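Local structure of ADP/ATP-dependent NAD(P)H-hydrate dehydratase (3RPZ) at residues C230-P235 with V239-Y244. The protein catalyses the ADP- or ATP-dependent dehydration of hydrated NADH and NADPH, probably restoring the damaged nicotinamide cofactors to their usable form. Sequence-based numbering, arbitrary orientation.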
ATOM      1  N   CYS A 230      22.337  -7.826  13.506  1.00 14.53           N
ATOM      2  CA  CYS A 230      22.998  -8.331  12.308  1.00 14.25           C
ATOM      3  C   CYS A 230      24.083  -7.431  11.776  1.00 15.86           C
ATOM      4  O   CYS A 230      25.002  -7.896  11.077  1.00 17.61           O
ATOM      5  CB  CYS A 230      21.953  -8.603  11.205  1.00 14.53           C
ATOM      6  SG  CYS A 230      20.813  -9.927  11.623  1.00 15.64           S
ATOM      7  N   CYS A 231      24.045  -6.139  12.060  1.00 15.49           N
ATOM      8  CA  CYS A 231      25.029  -5.191  11.501  1.00 16.63           C
ATOM      9  C   CYS A 231      25.992  -4.617  12.517  1.00 17.01           C
ATOM     10  O   CYS A 231      27.016  -4.059  12.122  1.00 18.53           O
ATOM     11  CB  CYS A 231      24.353  -4.073  10.728  1.00 16.17           C
ATOM     12  SG  CYS A 231      23.178  -3.041  11.638  1.00 16.80           S
ATOM     13  N   HIS A 232      25.716  -4.791  13.815  1.00 17.05           N
ATOM     14  CA  HIS A 232      26.653  -4.361  14.844  1.00 16.73           C
ATOM     15  C   HIS A 232      27.575  -5.506  15.244  1.00 19.40           C
ATOM     16  O   HIS A 232      27.077  -6.574  15.542  1.00 20.81           O
ATOM     17  CB  HIS A 232      25.938  -3.892  16.129  1.00 16.87           C
ATOM     18  CG  HIS A 232      25.201  -2.590  16.021  1.00 16.68           C
ATOM     19  ND1 HIS A 232      24.078  -2.411  15.241  1.00 15.21           N
ATOM     20  CD2 HIS A 232      25.443  -1.379  16.596  1.00 16.02           C
ATOM     21  CE1 HIS A 232      23.641  -1.166  15.385  1.00 15.57           C
ATOM     22  NE2 HIS A 232      24.463  -0.515  16.186  1.00 16.24           N
ATOM     23  N   GLU A 233      28.850  -5.258  15.390  1.00 22.19           N
ATOM     24  CA  GLU A 233      29.748  -6.271  15.913  1.00 24.71           C
ATOM     25  C   GLU A 233      29.450  -6.634  17.377  1.00 23.48           C
ATOM     26  O   GLU A 233      29.521  -7.827  17.760  1.00 24.38           O
ATOM     27  CB  GLU A 233      31.194  -5.790  15.808  1.00 27.92           C
ATOM     28  CG  GLU A 233      32.249  -6.817  16.128  1.00 36.21           C
ATOM     29  CD  GLU A 233      33.679  -6.276  15.914  1.00 45.43           C
ATOM     30  OE1 GLU A 233      33.893  -5.032  16.015  1.00 50.08           O
ATOM     31  OE2 GLU A 233      34.596  -7.104  15.688  1.00 52.56           O
ATOM     32  N   ASP A 234      29.112  -5.632  18.177  1.00 20.75           N
ATOM     33  CA  ASP A 234      28.844  -5.831  19.593  1.00 19.83           C
ATOM     34  C   ASP A 234      27.324  -5.876  19.803  1.00 19.10           C
ATOM     35  O   ASP A 234      26.645  -4.888  19.565  1.00 18.13           O
ATOM     36  CB  ASP A 234      29.458  -4.710  20.413  1.00 21.59           C
ATOM     37  CG  ASP A 234      29.367  -4.951  21.896  1.00 22.93           C
ATOM     38  OD1 ASP A 234      28.539  -5.741  22.362  1.00 22.25           O
ATOM     39  OD2 ASP A 234      30.281  -4.429  22.623  1.00 26.42           O
ATOM     40  N   PRO A 235      26.774  -7.014  20.224  1.00 17.52           N
ATOM     41  CA  PRO A 235      25.316  -7.097  20.382  1.00 17.52           C
ATOM     42  C   PRO A 235      24.780  -6.143  21.444  1.00 16.88           C
ATOM     43  O   PRO A 235      23.597  -5.780  21.375  1.00 16.78           O
ATOM     44  CB  PRO A 235      25.055  -8.533  20.778  1.00 18.95           C
ATOM     45  CG  PRO A 235      26.372  -8.999  21.272  1.00 20.63           C
ATOM     46  CD  PRO A 235      27.443  -8.290  20.546  1.00 19.58           C
ATOM     47  N   VAL A 239      21.428  -3.567  20.768  1.00 14.16           N
ATOM     48  CA  VAL A 239      20.247  -3.407  21.613  1.00 14.06           C
ATOM     49  C   VAL A 239      20.073  -1.941  22.002  1.00 14.09           C
ATOM     50  O   VAL A 239      19.006  -1.347  21.861  1.00 14.35           O
ATOM     51  CB  VAL A 239      20.330  -4.303  22.853  1.00 13.97           C
ATOM     52  CG1 VAL A 239      19.126  -4.029  23.778  1.00 16.16           C
ATOM     53  CG2 VAL A 239      20.360  -5.777  22.460  1.00 15.34           C
ATOM     54  N   LEU A 240      21.156  -1.342  22.470  1.00 14.36           N
ATOM     55  CA  LEU A 240      21.100   0.053  22.950  1.00 14.84           C
ATOM     56  C   LEU A 240      20.751   1.039  21.833  1.00 14.96           C
ATOM     57  O   LEU A 240      19.914   1.930  22.003  1.00 14.72           O
ATOM     58  CB  LEU A 240      22.445   0.456  23.604  1.00 15.32           C
ATOM     59  CG  LEU A 240      22.715  -0.274  24.915  1.00 14.25           C
ATOM     60  CD1 LEU A 240      24.241  -0.280  25.172  1.00 16.42           C
ATOM     61  CD2 LEU A 240      21.955   0.381  26.039  1.00 16.27           C
ATOM     62  N   ASN A 241      21.339   0.842  20.656  1.00 14.68           N
ATOM     63  CA  ASN A 241      21.038   1.703  19.512  1.00 14.54           C
ATOM     64  C   ASN A 241      19.646   1.499  18.967  1.00 13.64           C
ATOM     65  O   ASN A 241      19.040   2.463  18.515  1.00 14.67           O
ATOM     66  CB  ASN A 241      22.078   1.572  18.404  1.00 14.41           C
ATOM     67  CG  ASN A 241      23.446   2.186  18.823  1.00 16.59           C
ATOM     68  OD1 ASN A 241      23.482   3.058  19.718  1.00 16.00           O
ATOM     69  ND2 ASN A 241      24.549   1.769  18.192  1.00 15.98           N
ATOM     70  N   ALA A 242      19.113   0.281  19.022  1.00 13.74           N
ATOM     71  CA  ALA A 242      17.775   0.044  18.564  1.00 13.77           C
ATOM     72  C   ALA A 242      16.795   0.764  19.439  1.00 14.04           C
ATOM     73  O   ALA A 242      15.871   1.443  18.958  1.00 13.45           O
ATOM     74  CB  ALA A 242      17.473  -1.467  18.510  1.00 13.89           C
ATOM     75  N   VAL A 243      16.940   0.604  20.764  1.00 14.18           N
ATOM     76  CA  VAL A 243      16.014   1.237  21.717  1.00 14.05           C
ATOM     77  C   VAL A 243      16.095   2.782  21.554  1.00 13.78           C
ATOM     78  O   VAL A 243      15.067   3.488  21.471  1.00 14.30           O
ATOM     79  CB  VAL A 243      16.338   0.834  23.132  1.00 13.16           C
ATOM     80  CG1 VAL A 243      15.489   1.595  24.128  1.00 14.58           C
ATOM     81  CG2 VAL A 243      16.103  -0.669  23.296  1.00 14.66           C
ATOM     82  N   TYR A 244      17.302   3.293  21.397  1.00 13.39           N
ATOM     83  CA  TYR A 244      17.504   4.738  21.249  1.00 14.13           C
ATOM     84  C   TYR A 244      16.886   5.276  19.971  1.00 13.34           C
ATOM     85  O   TYR A 244      16.132   6.243  19.991  1.00 14.61           O
ATOM     86  CB  TYR A 244      19.012   5.085  21.290  1.00 14.82           C
ATOM     87  CG  TYR A 244      19.325   6.548  21.264  1.00 15.67           C
ATOM     88  CD1 TYR A 244      19.174   7.284  20.107  1.00 16.02           C
ATOM     89  CD2 TYR A 244      19.759   7.181  22.397  1.00 15.21           C
ATOM     90  CE1 TYR A 244      19.441   8.661  20.102  1.00 16.18           C
ATOM     91  CE2 TYR A 244      20.048   8.531  22.385  1.00 16.80           C
ATOM     92  CZ  TYR A 244      19.860   9.244  21.227  1.00 16.08           C
ATOM     93  OH  TYR A 244      20.146  10.656  21.249  1.00 19.69           O
TER
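Asn241 ND2 donates to His232 NE2 across 3.0 Å, and an N-H...N angle of 173° makes the bond nearly straight. The acceptor lies close to the amide plane of Asn241, whereas the amide nitrogen meets the imidazole at its edge, slightly tilted from the ring plane; ring and amide are turned 48° against each other. Because NE2 accepts here and ND1 bonds the carbonyl oxygen of Met228, the pattern is consistent with a neutral imidazole carrying its proton on ND1. These two bonds, on separate ring nitrogens, fix the rotation of the ring. The amide has partners of its own: ND2 also bonds Thr17 OG1, and OD1 accepts from Trp9 NE1, so both ends of this buried group are engaged. With CG beside its backbone N (chi1 -70°), Asn241 brings the amide to the turn before its own helix.

The second link belongs to that helix's first turn, an i to i+4 bond from Val239 N to Pro235 O of 3.2 Å. Val239 CG2 packs 3.4 Å from the same oxygen. Asp234 is the N-cap, its OD1 accepting from Lys236 N.

Further out, Val239 rests on Ile225 of helix 217-231 and on Val187 of strand 185-188, while Pro235 touches Leu229 of the same helix as Ile225. This is a short helix-to-helix connection in the ribokinase-like fold expected of the family, with the Val239 side chain about 11 Å from bound AMP. Helix 11-17 and its following loop, through Val14, Leu18 and Pro19, pack against the histidine-asparagine pair.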